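Local structure of glyoxylate reductase (Paecilomyces sp. J18, 3WNV) at residues D11-R16 / E302-V307; A53-N58 / C83-G88; S3-L8 / L25-E30; V79-H84 / G101-S106; G34-F39 / T64-R69. The protein probably reduces glyoxylate to glycolate with a nicotinamide cofactor, as a D-2-hydroxyacid dehydrogenase. One frame throughout, in Å; residues are numbered along the deposited sequence.

Contact 1: D11-R16 / E302-V307; sequences DIVHAR and EMELLV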
# COMPACT_ATOMS: atom_id res chain seq x y z
N ASP A 11 -14.49 5.84 -9.17
CA ASP A 11 -15.69 5.83 -8.34
C ASP A 11 -15.41 6.44 -6.97
O ASP A 11 -14.28 6.37 -6.46
CB ASP A 11 -16.16 4.39 -8.08
CG ASP A 11 -16.52 3.62 -9.35
OD1 ASP A 11 -16.95 4.22 -10.35
OD2 ASP A 11 -16.36 2.37 -9.31
N ILE A 12 -16.46 7.00 -6.37
CA ILE A 12 -16.47 7.31 -4.94
C ILE A 12 -17.61 6.46 -4.35
O ILE A 12 -18.75 6.52 -4.80
CB ILE A 12 -16.63 8.84 -4.69
CG1 ILE A 12 -15.31 9.57 -5.05
CG2 ILE A 12 -17.06 9.11 -3.27
CD1 ILE A 12 -15.40 11.11 -5.03
N VAL A 13 -17.25 5.63 -3.38
CA VAL A 13 -18.14 4.59 -2.87
C VAL A 13 -18.89 5.06 -1.65
O VAL A 13 -20.11 4.84 -1.54
CB VAL A 13 -17.35 3.33 -2.50
CG1 VAL A 13 -18.31 2.23 -2.01
CG2 VAL A 13 -16.47 2.85 -3.66
N HIS A 14 -18.19 5.71 -0.73
CA HIS A 14 -18.77 5.97 0.58
C HIS A 14 -19.09 7.42 0.84
O HIS A 14 -19.85 7.72 1.76
CB HIS A 14 -17.84 5.49 1.70
CG HIS A 14 -17.42 4.07 1.56
ND1 HIS A 14 -18.26 3.02 1.86
CD2 HIS A 14 -16.25 3.52 1.13
CE1 HIS A 14 -17.61 1.88 1.63
NE2 HIS A 14 -16.40 2.16 1.18
N ALA A 15 -18.50 8.32 0.06
CA ALA A 15 -18.54 9.74 0.40
C ALA A 15 -19.13 10.57 -0.73
O ALA A 15 -18.72 11.72 -0.94
CB ALA A 15 -17.18 10.22 0.76
N ARG A 16 -20.10 9.99 -1.44
CA ARG A 16 -20.73 10.67 -2.56
C ARG A 16 -21.32 12.01 -2.11
O ARG A 16 -21.25 12.99 -2.84
CB ARG A 16 -21.82 9.80 -3.20
CG ARG A 16 -21.31 8.70 -4.13
CD ARG A 16 -20.61 9.24 -5.42
NE ARG A 16 -21.35 10.26 -6.17
CZ ARG A 16 -21.05 10.64 -7.42
NH1 ARG A 16 -20.06 10.08 -8.09
NH2 ARG A 16 -21.76 11.58 -8.02
N GLU A 302 -12.93 6.68 5.56
CA GLU A 302 -12.00 7.69 6.10
C GLU A 302 -11.02 8.13 5.02
O GLU A 302 -10.66 9.31 4.94
CB GLU A 302 -11.21 7.13 7.27
CG GLU A 302 -10.19 8.12 7.85
CD GLU A 302 -10.82 9.32 8.57
OE1 GLU A 302 -12.06 9.35 8.82
OE2 GLU A 302 -10.06 10.27 8.88
N MET A 303 -10.61 7.20 4.16
CA MET A 303 -9.67 7.54 3.08
C MET A 303 -10.34 8.50 2.07
O MET A 303 -9.78 9.54 1.74
CB MET A 303 -9.14 6.28 2.40
CG MET A 303 -8.12 5.41 3.26
SD MET A 303 -8.02 3.82 2.48
CE MET A 303 -6.84 4.20 1.19
N GLU A 304 -11.52 8.14 1.57
CA GLU A 304 -12.30 9.08 0.73
C GLU A 304 -12.48 10.48 1.33
O GLU A 304 -12.33 11.48 0.60
CB GLU A 304 -13.63 8.47 0.32
CG GLU A 304 -13.44 7.33 -0.63
CD GLU A 304 -14.73 6.72 -1.14
OE1 GLU A 304 -15.81 6.94 -0.56
OE2 GLU A 304 -14.65 5.96 -2.13
N LEU A 305 -12.86 10.56 2.61
CA LEU A 305 -13.10 11.86 3.25
C LEU A 305 -11.82 12.70 3.30
O LEU A 305 -11.88 13.93 3.12
CB LEU A 305 -13.70 11.68 4.65
CG LEU A 305 -15.13 11.14 4.68
CD1 LEU A 305 -15.57 10.92 6.12
CD2 LEU A 305 -16.08 12.08 3.98
N LEU A 306 -10.68 12.04 3.54
CA LEU A 306 -9.39 12.73 3.54
C LEU A 306 -9.05 13.31 2.17
O LEU A 306 -8.60 14.44 2.07
CB LEU A 306 -8.26 11.79 4.03
CG LEU A 306 -6.85 12.40 4.14
CD1 LEU A 306 -6.83 13.67 5.01
CD2 LEU A 306 -5.95 11.33 4.70
N VAL A 307 -9.31 12.56 1.11
CA VAL A 307 -9.09 13.09 -0.23
C VAL A 307 -10.00 14.28 -0.50
O VAL A 307 -9.58 15.30 -1.08
CB VAL A 307 -9.33 12.00 -1.31
CG1 VAL A 307 -8.93 12.52 -2.70
CG2 VAL A 307 -8.50 10.76 -0.98
O HOH W 1 -12.75 6.48 -4.05
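The carboxylate of Glu304 reaches from helix 297-317 into the loop at Val13 and His14 and takes up two successive backbone N-H groups there. In fold terms, the last long helix of the chain returns to the N-terminal alpha/beta domain, built on a five-stranded parallel sheet, and meets the loop that follows its strand 5-9. The two oxygens divide the work. OE2 of Glu304 accepts from Val13 N at 2.9 Å with an almost straight bond (177°), the donor lying on the syn side but tilted somewhat out of the carboxylate plane. OE1 of Glu304 accepts from His14 N at 2.7 Å through its syn lone pair, a more bent bond of 152°. A water then donates to both Glu304 OE2 and Asp11 O, which satisfies one more carbonyl of the loop. A chain extended beyond CG carries the buried carboxylate across to the loop. Replacing Glu304 by an alanine would probably leave the amides of Val13 and His14 without their acceptor and the loop free to shift. Ile12 CG2 comes 3.7 Å from Glu304 OE1, and the His14 ring is turned 52° from the carboxylate. The ring points its polar end elsewhere, NE2 of His14 being hydrogen-bonded to Gln300 OE1, about one turn earlier on the helix. Beside the acid, the CB of Ala15, the N-cap residue of helix 16-21, meets Leu305 CD2 at 3.9 Å.

Contact 2: A53-N58 / C83-G88; sequences AIYRSN and CHNGAG. With SO4 (sulfate ion), chain C.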
# COMPACT_ATOMS: atom_id res chain seq x y z
N ALA A 53 -8.69 20.74 -10.29
CA ALA A 53 -8.32 19.65 -9.38
C ALA A 53 -8.92 18.34 -9.81
O ALA A 53 -10.03 18.30 -10.31
CB ALA A 53 -8.74 19.97 -7.99
N ILE A 54 -8.23 17.24 -9.51
CA ILE A 54 -8.65 15.93 -9.95
C ILE A 54 -8.66 15.02 -8.75
O ILE A 54 -7.68 14.98 -7.99
CB ILE A 54 -7.65 15.34 -10.97
CG1 ILE A 54 -7.80 16.01 -12.33
CG2 ILE A 54 -7.86 13.81 -11.11
CD1 ILE A 54 -6.66 15.58 -13.32
N TYR A 55 -9.74 14.27 -8.56
CA TYR A 55 -9.77 13.21 -7.55
C TYR A 55 -9.46 11.93 -8.28
O TYR A 55 -10.12 11.63 -9.28
CB TYR A 55 -11.21 13.10 -6.99
CG TYR A 55 -11.41 11.96 -5.97
CD1 TYR A 55 -11.33 10.62 -6.35
CD2 TYR A 55 -11.74 12.25 -4.65
CE1 TYR A 55 -11.53 9.56 -5.40
CE2 TYR A 55 -11.93 11.23 -3.70
CZ TYR A 55 -11.81 9.89 -4.09
OH TYR A 55 -12.03 8.91 -3.16
N ARG A 56 -8.51 11.13 -7.78
CA ARG A 56 -8.31 9.81 -8.37
C ARG A 56 -7.97 8.84 -7.27
O ARG A 56 -7.71 9.25 -6.12
CB ARG A 56 -7.18 9.84 -9.42
CG ARG A 56 -5.78 10.02 -8.85
CD ARG A 56 -4.73 9.94 -9.95
NE ARG A 56 -4.68 8.60 -10.59
CZ ARG A 56 -3.94 7.57 -10.15
NH1 ARG A 56 -3.20 7.69 -9.04
NH2 ARG A 56 -3.92 6.42 -10.82
N SER A 57 -7.91 7.56 -7.61
CA SER A 57 -7.55 6.54 -6.62
C SER A 57 -6.62 5.45 -7.17
O SER A 57 -6.45 5.34 -8.40
CB SER A 57 -8.80 5.88 -6.09
OG SER A 57 -9.50 5.23 -7.16
N ASN A 58 -6.07 4.61 -6.30
CA ASN A 58 -5.30 3.46 -6.79
C ASN A 58 -6.16 2.57 -7.67
O ASN A 58 -5.75 2.15 -8.75
CB ASN A 58 -4.67 2.68 -5.64
CG ASN A 58 -3.39 3.33 -5.13
OD1 ASN A 58 -2.58 3.89 -5.91
ND2 ASN A 58 -3.17 3.25 -3.82
N CYS A 83 -5.62 14.94 -6.15
CA CYS A 83 -5.86 14.43 -4.83
C CYS A 83 -6.13 12.95 -4.94
O CYS A 83 -7.13 12.52 -5.50
CB CYS A 83 -7.02 15.20 -4.18
SG CYS A 83 -6.62 17.00 -4.02
N HIS A 84 -5.18 12.16 -4.44
CA HIS A 84 -5.12 10.73 -4.64
C HIS A 84 -5.58 9.93 -3.42
O HIS A 84 -5.18 10.21 -2.28
CB HIS A 84 -3.64 10.37 -4.98
CG HIS A 84 -3.38 8.89 -5.07
ND1 HIS A 84 -3.70 8.13 -6.19
CD2 HIS A 84 -2.83 8.03 -4.17
CE1 HIS A 84 -3.32 6.87 -5.98
NE2 HIS A 84 -2.81 6.79 -4.76
N ASN A 85 -6.43 8.95 -3.67
CA ASN A 85 -6.92 8.05 -2.63
C ASN A 85 -5.96 6.88 -2.54
O ASN A 85 -5.92 5.99 -3.42
CB ASN A 85 -8.34 7.60 -2.95
CG ASN A 85 -8.92 6.75 -1.85
OD1 ASN A 85 -8.17 6.15 -1.08
ND2 ASN A 85 -10.23 6.70 -1.75
N GLY A 86 -5.17 6.88 -1.48
CA GLY A 86 -4.21 5.78 -1.29
C GLY A 86 -3.00 6.26 -0.51
O GLY A 86 -2.62 7.41 -0.65
N ALA A 87 -2.40 5.41 0.33
CA ALA A 87 -1.21 5.86 1.03
C ALA A 87 -0.00 5.66 0.11
O ALA A 87 0.99 6.35 0.23
CB ALA A 87 -1.00 5.01 2.32
N GLY A 88 -0.12 4.72 -0.81
CA GLY A 88 0.91 4.53 -1.82
C GLY A 88 0.46 5.22 -3.09
O GLY A 88 -0.73 5.22 -3.41
S SO4 C . -2.53 1.79 -0.40
O1 SO4 C . -1.91 0.49 -0.51
O2 SO4 C . -2.26 2.42 0.89
O3 SO4 C . -1.89 2.66 -1.43
O4 SO4 C . -3.97 1.68 -0.56
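Ile54 and Cys83 open the pairing of two neighbouring parallel strands, 51-57 and 81-85, in the five-stranded sheet of the N-terminal domain; the short strand axes run 4.5 Å apart and 22° from parallel. Cys83 N donates to Ile54 O at 2.8 Å. Next comes Tyr55, whose hydroxyl accepts from Asn85 ND2 at 3.2 Å; the two side chains run alongside each other with ring and amide planes 81° apart, on the face covered by helix 297-317. Arg56 continues the pairing through both backbone atoms, its N donating to Cys83 O and its O accepting from Asn85 N. On the other sheet face its guanidinium is turned only 14° from the plane of the His84 ring, with NH1 hydrogen-bonded to Asn91 OD1 and a cation-pi contact to Phe67. Ser57 lays its CB against CB of Asn85 at 3.6 Å. Asn58 then closes the strand ends: its N bonds to Asn85 O, and OD1, which also receives Asn91 ND2, sits at the edge of the His84 ring, 3.1 Å from CE1. Gly88 O is gripped twice, by Asn58 ND2 at 3.2 Å and by His84 NE2. At Gly86 the backbone angles by themselves call for glycine. Beyond it a sulfate, probably from the crystallisation liquor, is bound by Ala87 N, Gly88 N and Arg244, consistent with the site where relatives hold a substrate carboxylate. Its O3 accepts from Gly88 N at 2.8 Å and lies equally close to Asn58 ND2.

Contact 3: S3-L8 / L25-E30; sequences SQAALL and LVTLKE
Backbone hydrogen bonds do most of the joining between Gln4-Leu8 and Val26-Lys29. Thr27 N donates to Gln4 O at 3.1 Å, Ala6 N to Thr27 O, Lys29 N to Ala6 O at 2.8 Å, and Leu8 N to Lys29 O. Thr27 and Lys29 each bond, through N and O, to residues two apart on the other segment, as parallel strands do, and the short strand axes lie 25° from exact alignment. Helix 16-21 connects the two strands in a beta-alpha-beta unit that places 27-31 at the border of the sheet. A second kind of contact is apolar. Val26 sets a methyl against each of two residues: CG1 meets Gln4 CB at 3.8 Å and CG2 meets Ala6 CB at 3.9 Å, while Ile315 of helix 297-317 touches the same side chain. An alanine at Val26 would be likely to open a gap beside Ala6 and remove the carbon cover from Gln4. Leu8 and Glu30 lie alongside, pointing the same way, with Leu8 CD2 3.9 Å from Glu30 OE1; the charge itself is answered by Arg16. Leu7 brings CD1 to 3.6 Å from Lys29 O. Water forms the third link, donating to Ser3 O and hydrogen-bonded to Thr27 OG1. The chemistry implies that backbone bonds and the carbon contacts of Val26 hold the edge strand to the sheet, while Thr27, Lys29 and Glu30 give that strand its polar side chains.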
# COMPACT_ATOMS: atom_id res chain seq x y z
N SER A 3 -15.27 29.67 -13.57
CA SER A 3 -15.39 28.45 -14.30
C SER A 3 -14.49 27.31 -13.85
O SER A 3 -14.30 26.40 -14.59
CB SER A 3 -15.17 28.66 -15.76
OG SER A 3 -16.20 29.45 -16.25
N GLN A 4 -14.04 27.33 -12.63
CA GLN A 4 -13.26 26.21 -12.12
C GLN A 4 -14.06 24.93 -12.03
O GLN A 4 -15.18 24.94 -11.68
CB GLN A 4 -12.72 26.51 -10.76
CG GLN A 4 -11.97 27.78 -10.65
CD GLN A 4 -11.28 27.95 -9.36
OE1 GLN A 4 -11.67 27.43 -8.36
NE2 GLN A 4 -10.22 28.68 -9.39
N ALA A 5 -13.41 23.84 -12.34
CA ALA A 5 -14.04 22.51 -12.29
C ALA A 5 -13.18 21.51 -11.51
O ALA A 5 -11.94 21.65 -11.45
CB ALA A 5 -14.34 22.00 -13.69
N ALA A 6 -13.82 20.50 -10.94
CA ALA A 6 -13.10 19.36 -10.39
C ALA A 6 -13.49 18.08 -11.17
O ALA A 6 -14.64 17.91 -11.55
CB ALA A 6 -13.40 19.17 -8.92
N LEU A 7 -12.53 17.19 -11.39
CA LEU A 7 -12.80 16.00 -12.18
C LEU A 7 -12.57 14.75 -11.35
O LEU A 7 -11.50 14.57 -10.75
CB LEU A 7 -11.89 15.98 -13.41
CG LEU A 7 -11.90 14.67 -14.20
CD1 LEU A 7 -13.27 14.45 -14.84
CD2 LEU A 7 -10.80 14.72 -15.30
N LEU A 8 -13.57 13.88 -11.31
CA LEU A 8 -13.46 12.64 -10.54
C LEU A 8 -13.09 11.50 -11.50
O LEU A 8 -13.81 11.27 -12.47
CB LEU A 8 -14.83 12.33 -9.93
CG LEU A 8 -14.98 10.86 -9.42
CD1 LEU A 8 -13.91 10.43 -8.40
CD2 LEU A 8 -16.39 10.62 -8.82
N LEU A 25 -18.79 25.13 -4.89
CA LEU A 25 -17.53 25.78 -5.21
C LEU A 25 -17.12 25.63 -6.67
O LEU A 25 -16.53 26.54 -7.23
CB LEU A 25 -16.39 25.19 -4.36
CG LEU A 25 -16.62 25.13 -2.85
CD1 LEU A 25 -15.49 24.39 -2.12
CD2 LEU A 25 -16.78 26.52 -2.29
N VAL A 26 -17.37 24.46 -7.27
CA VAL A 26 -16.84 24.22 -8.62
C VAL A 26 -17.83 23.37 -9.42
O VAL A 26 -18.70 22.74 -8.85
CB VAL A 26 -15.50 23.41 -8.56
CG1 VAL A 26 -14.34 24.28 -8.08
CG2 VAL A 26 -15.66 22.15 -7.69
N THR A 27 -17.64 23.33 -10.73
CA THR A 27 -18.37 22.43 -11.63
C THR A 27 -17.85 21.02 -11.44
O THR A 27 -16.64 20.78 -11.58
CB THR A 27 -18.11 22.83 -13.09
OG1 THR A 27 -18.60 24.15 -13.33
CG2 THR A 27 -18.73 21.82 -14.07
N LEU A 28 -18.71 20.06 -11.09
CA LEU A 28 -18.23 18.70 -10.89
C LEU A 28 -18.33 17.93 -12.20
O LEU A 28 -19.37 17.94 -12.86
CB LEU A 28 -19.03 17.98 -9.77
CG LEU A 28 -19.07 18.71 -8.42
CD1 LEU A 28 -20.00 17.97 -7.41
CD2 LEU A 28 -17.67 18.90 -7.81
N LYS A 29 -17.22 17.29 -12.59
CA LYS A 29 -17.13 16.49 -13.82
C LYS A 29 -16.67 15.09 -13.45
O LYS A 29 -15.98 14.90 -12.46
CB LYS A 29 -16.14 17.12 -14.82
CG LYS A 29 -16.66 18.43 -15.38
CD LYS A 29 -15.82 18.92 -16.54
CE LYS A 29 -16.21 20.33 -16.93
NZ LYS A 29 -17.60 20.41 -17.42
N GLU A 30 -17.08 14.09 -14.22
CA GLU A 30 -16.65 12.74 -13.87
C GLU A 30 -16.18 11.93 -15.07
O GLU A 30 -16.80 11.97 -16.13
CB GLU A 30 -17.80 11.96 -13.20
CG GLU A 30 -18.31 12.55 -11.89
CD GLU A 30 -19.34 11.64 -11.24
OE1 GLU A 30 -19.26 10.41 -11.48
OE2 GLU A 30 -20.21 12.14 -10.49
O HOH W 2 -16.71 24.68 -15.49

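Contact 4: V79-H84 / G101-S106; sequences VKYICH and GIAISS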
# COMPACT_ATOMS: atom_id res chain seq x y z
N VAL A 79 -4.88 22.30 -14.62
CA VAL A 79 -4.80 21.39 -13.46
C VAL A 79 -3.72 21.82 -12.48
O VAL A 79 -2.56 22.00 -12.85
CB VAL A 79 -4.52 19.97 -13.89
CG1 VAL A 79 -4.39 19.03 -12.65
CG2 VAL A 79 -5.59 19.48 -14.86
N LYS A 80 -4.13 22.04 -11.23
CA LYS A 80 -3.18 22.48 -10.21
C LYS A 80 -3.01 21.49 -9.08
O LYS A 80 -2.06 21.59 -8.34
CB LYS A 80 -3.50 23.89 -9.70
CG LYS A 80 -3.46 24.91 -10.83
CD LYS A 80 -2.92 26.27 -10.40
CE LYS A 80 -3.69 26.85 -9.21
NZ LYS A 80 -3.58 28.35 -9.15
N TYR A 81 -3.94 20.54 -8.96
CA TYR A 81 -4.00 19.60 -7.85
C TYR A 81 -4.43 18.23 -8.34
O TYR A 81 -5.33 18.10 -9.18
CB TYR A 81 -5.00 20.05 -6.79
CG TYR A 81 -4.68 21.40 -6.23
CD1 TYR A 81 -3.72 21.55 -5.22
CD2 TYR A 81 -5.28 22.53 -6.74
CE1 TYR A 81 -3.39 22.82 -4.74
CE2 TYR A 81 -4.97 23.79 -6.25
CZ TYR A 81 -4.02 23.92 -5.26
OH TYR A 81 -3.72 25.17 -4.79
N ILE A 82 -3.82 17.19 -7.78
CA ILE A 82 -4.34 15.85 -7.94
C ILE A 82 -4.41 15.30 -6.56
O ILE A 82 -3.40 15.22 -5.84
CB ILE A 82 -3.41 14.96 -8.76
CG1 ILE A 82 -3.34 15.46 -10.19
CG2 ILE A 82 -3.91 13.48 -8.77
CD1 ILE A 82 -2.17 14.79 -10.95
N CYS A 83 -5.62 14.94 -6.15
CA CYS A 83 -5.86 14.43 -4.83
C CYS A 83 -6.13 12.95 -4.94
O CYS A 83 -7.13 12.52 -5.50
CB CYS A 83 -7.02 15.20 -4.18
SG CYS A 83 -6.62 17.00 -4.02
N HIS A 84 -5.18 12.16 -4.44
CA HIS A 84 -5.12 10.73 -4.64
C HIS A 84 -5.58 9.93 -3.42
O HIS A 84 -5.18 10.21 -2.28
CB HIS A 84 -3.64 10.37 -4.98
CG HIS A 84 -3.38 8.89 -5.07
ND1 HIS A 84 -3.70 8.13 -6.19
CD2 HIS A 84 -2.83 8.03 -4.17
CE1 HIS A 84 -3.32 6.87 -5.98
NE2 HIS A 84 -2.81 6.79 -4.76
N GLY A 101 3.56 22.02 -12.54
CA GLY A 101 2.89 22.91 -11.60
C GLY A 101 1.69 22.28 -10.88
O GLY A 101 0.74 22.98 -10.51
N ILE A 102 1.73 20.98 -10.67
CA ILE A 102 0.62 20.26 -10.01
C ILE A 102 1.05 19.73 -8.63
O ILE A 102 2.07 19.07 -8.50
CB ILE A 102 0.15 19.07 -10.88
CG1 ILE A 102 -0.26 19.53 -12.27
CG2 ILE A 102 -0.97 18.27 -10.18
CD1 ILE A 102 -0.51 18.37 -13.23
N ALA A 103 0.25 20.04 -7.61
CA ALA A 103 0.49 19.56 -6.24
C ALA A 103 -0.30 18.28 -6.03
O ALA A 103 -1.44 18.19 -6.50
CB ALA A 103 0.08 20.61 -5.22
N ILE A 104 0.30 17.30 -5.35
CA ILE A 104 -0.33 16.00 -5.15
C ILE A 104 -0.52 15.75 -3.66
O ILE A 104 0.39 16.00 -2.87
CB ILE A 104 0.61 14.88 -5.64
CG1 ILE A 104 1.08 15.17 -7.07
CG2 ILE A 104 -0.04 13.52 -5.53
CD1 ILE A 104 0.08 14.82 -8.14
N SER A 105 -1.69 15.26 -3.28
CA SER A 105 -1.91 14.76 -1.93
C SER A 105 -2.21 13.27 -1.95
O SER A 105 -2.64 12.72 -2.97
CB SER A 105 -3.03 15.57 -1.23
OG SER A 105 -4.28 15.30 -1.82
N SER A 106 -1.95 12.57 -0.83
CA SER A 106 -2.27 11.14 -0.75
C SER A 106 -3.04 10.98 0.54
O SER A 106 -3.47 12.00 1.12
CB SER A 106 -0.99 10.28 -0.67
OG SER A 106 -0.14 10.86 0.31
O HOH W 3 -0.55 23.69 -7.74
O HOH W 4 -5.40 12.85 -0.99
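Ile82 and Ile104 stand side by side and point the same way, their closest carbons being Ile82 CB and Ile104 CD1 at 3.5 Å. The bend at chi2 of Ile104 (-80°) is what folds CD1 back over its neighbour, where it also nears Ile82 CD1. Ile102 meets the same side chain obliquely, with Ile102 CG2 3.7 Å from Ile82 CG1. The second branch of Ile102 goes to Val79, just before strand 81-85, CD1 of Ile102 meeting Val79 CG1 at 4.0 Å. Ala97 of helix 94-99 packs on both Ile102 and Ile104. That helix is the connection of a beta-alpha-beta unit, strand 81-85, helix 94-99, strand 103-105, which completes one border of the parallel sheet. Helix 94-99 ends in a Schellman motif with Gly101, of positive phi, as the C-prime residue. Four backbone bonds join the strands: Ala103 N to Lys80 O, Ile82 N to Ala103 O, Ser105 N to Ile82 O and His84 N to Ser105 O. On the opposite sheet face the Tyr81 ring turns its CD1 to Ala103 CB at 3.9 Å, and the Tyr81 side chain also touches Ala314 of helix 297-317. Further along, Ser105 OG approaches Cys83 CB at 3.6 Å and is hydrogen-bonded to a water that donates to His84 O. Another water bridges Lys80 O and Gly101 O, donating to Lys80 O at 2.7 Å.

Contact 5: G34-F39 / T64-R69; sequences GGREKF and TGPFDR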
# COMPACT_ATOMS: atom_id res chain seq x y z
N GLY A 34 -13.59 4.26 -19.11
CA GLY A 34 -13.48 4.46 -20.54
C GLY A 34 -12.16 4.04 -21.17
O GLY A 34 -12.08 3.89 -22.38
N GLY A 35 -11.12 3.90 -20.35
CA GLY A 35 -9.81 3.56 -20.88
C GLY A 35 -8.91 4.76 -21.15
O GLY A 35 -9.41 5.86 -21.45
N ARG A 36 -7.59 4.53 -21.07
CA ARG A 36 -6.55 5.55 -21.25
C ARG A 36 -6.70 6.32 -22.54
O ARG A 36 -6.59 7.55 -22.54
CB ARG A 36 -5.15 4.92 -21.19
CG ARG A 36 -3.98 5.86 -21.44
CD ARG A 36 -2.68 5.13 -21.11
NE ARG A 36 -1.48 5.98 -21.00
CZ ARG A 36 -1.01 6.50 -19.86
NH1 ARG A 36 -1.65 6.30 -18.69
NH2 ARG A 36 0.10 7.22 -19.89
N GLU A 37 -6.98 5.60 -23.64
CA GLU A 37 -7.07 6.21 -24.96
C GLU A 37 -8.14 7.30 -24.97
O GLU A 37 -7.93 8.42 -25.46
CB GLU A 37 -7.36 5.13 -26.02
CG GLU A 37 -7.56 5.64 -27.44
CD GLU A 37 -8.55 4.78 -28.25
OE1 GLU A 37 -9.76 5.12 -28.27
OE2 GLU A 37 -8.10 3.77 -28.85
N LYS A 38 -9.30 6.95 -24.41
CA LYS A 38 -10.43 7.86 -24.34
C LYS A 38 -10.19 8.99 -23.33
O LYS A 38 -10.61 10.12 -23.57
CB LYS A 38 -11.68 7.08 -23.95
CG LYS A 38 -12.93 7.92 -23.78
CD LYS A 38 -13.47 8.39 -25.10
CE LYS A 38 -14.90 8.88 -24.93
NZ LYS A 38 -15.07 9.54 -23.58
N PHE A 39 -9.52 8.68 -22.22
CA PHE A 39 -9.16 9.75 -21.28
C PHE A 39 -8.25 10.75 -21.98
O PHE A 39 -8.50 11.96 -21.93
CB PHE A 39 -8.55 9.20 -19.98
CG PHE A 39 -8.19 10.28 -19.01
CD1 PHE A 39 -9.18 10.88 -18.23
CD2 PHE A 39 -6.88 10.75 -18.90
CE1 PHE A 39 -8.85 11.91 -17.36
CE2 PHE A 39 -6.56 11.78 -18.03
CZ PHE A 39 -7.55 12.35 -17.26
N THR A 64 -7.53 4.63 -16.48
CA THR A 64 -6.72 5.61 -17.20
C THR A 64 -5.29 5.14 -17.44
O THR A 64 -4.55 5.79 -18.19
CB THR A 64 -6.63 6.93 -16.42
OG1 THR A 64 -5.98 6.66 -15.19
CG2 THR A 64 -8.03 7.53 -16.16
N GLY A 65 -4.89 4.05 -16.79
CA GLY A 65 -3.47 3.74 -16.70
C GLY A 65 -2.85 4.70 -15.70
O GLY A 65 -3.54 5.58 -15.15
N PRO A 66 -1.55 4.56 -15.44
CA PRO A 66 -0.93 5.41 -14.43
C PRO A 66 -0.89 6.88 -14.86
O PRO A 66 -0.86 7.22 -16.05
CB PRO A 66 0.51 4.87 -14.33
CG PRO A 66 0.70 4.09 -15.60
CD PRO A 66 -0.63 3.54 -15.95
N PHE A 67 -0.83 7.73 -13.84
CA PHE A 67 -0.58 9.13 -14.05
C PHE A 67 0.94 9.30 -14.13
O PHE A 67 1.58 9.99 -13.31
CB PHE A 67 -1.21 9.95 -12.92
CG PHE A 67 -2.64 10.36 -13.20
CD1 PHE A 67 -3.57 9.43 -13.65
CD2 PHE A 67 -3.04 11.66 -13.00
CE1 PHE A 67 -4.88 9.80 -13.92
CE2 PHE A 67 -4.37 12.05 -13.26
CZ PHE A 67 -5.28 11.11 -13.73
N ASP A 68 1.49 8.66 -15.15
CA ASP A 68 2.93 8.79 -15.46
C ASP A 68 3.27 10.06 -16.24
O ASP A 68 2.41 10.91 -16.49
CB ASP A 68 3.42 7.55 -16.22
CG ASP A 68 2.61 7.25 -17.47
OD1 ASP A 68 1.88 8.13 -17.99
OD2 ASP A 68 2.72 6.11 -17.96
N ARG A 69 4.53 10.20 -16.63
CA ARG A 69 4.95 11.42 -17.31
C ARG A 69 4.11 11.69 -18.55
O ARG A 69 3.72 12.82 -18.81
CB ARG A 69 6.46 11.37 -17.60
CG ARG A 69 7.01 12.50 -18.46
CD ARG A 69 8.56 12.50 -18.43
NE ARG A 69 9.03 12.87 -17.10
CZ ARG A 69 9.22 14.13 -16.71
NH1 ARG A 69 8.98 15.12 -17.56
NH2 ARG A 69 9.63 14.41 -15.47
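The guanidinium of Arg36 works through its edge, and the ring of Phe39 offers a face, to the Thr64-Asp68 segment. In the guanidinium plane lie Pro66 O and Asp68 OD1; over one face of Phe39 sits the Thr64 methyl, a CH-pi contact with CG2 4.3 Å from the ring centroid and 23° off its normal. Phe67 presents its CZ to Phe39 CZ at 4.4 Å, and Phe31 meets Phe39 edge-to-face. This joins the first turn of helix 36-45 to the link between helices 61-64 and 69-74, on one flank of the parallel sheet of the N-terminal domain. Arg36 satisfies two carbonyls of that link with one nitrogen: NH1 donates to Thr64 O at 3.0 Å and to Pro66 O at 2.9 Å, the second bond being the straighter (168°). The side chain gets there with CG anti to the backbone N and the chain extended from CG to NE, its carbons passing over Thr64 O. Gly65 has positive phi, and a CB there would run into Arg36 NH1. Thr64 in turn donates its hydroxyl to Gly65 O, while Phe67 is the centre of an inverse gamma turn. The charge of Arg36 is shared, since NH2 also forms a salt bridge with Glu70. Asp68, at the N-cap of helix 69-74, accepts from Leu71 N and, through the syn lone pair of the same OD1, from Arg36 NH2 at 2.8 Å, its carboxylate turned 86° from the guanidinium plane.

In the fold
Contacts 2, 3 and 4 are three strand pairings of one parallel sheet; contacts 2 and 4 share Cys83 and His84, and their centres lie 9 Å apart. Strand 5-9 of contact 3 lies beside strand 51-57 of contact 2, with a probable hydrogen bond between Tyr55 N and Leu7 O, 2.8 Å apart. Contacts 1 and 5 cover opposite faces: Glu304 CG meets Tyr55 OH at 3.3 Å, whereas Phe67 packs on Arg56 and Ile82. Contacts 1 and 5 do not touch, their nearest atoms being about 9 Å apart. Contact 1 also reaches contact 3 by the salt bridge Arg16-Glu30. The sulfate is held at contact 2, about 5 Å from the His84 side chain.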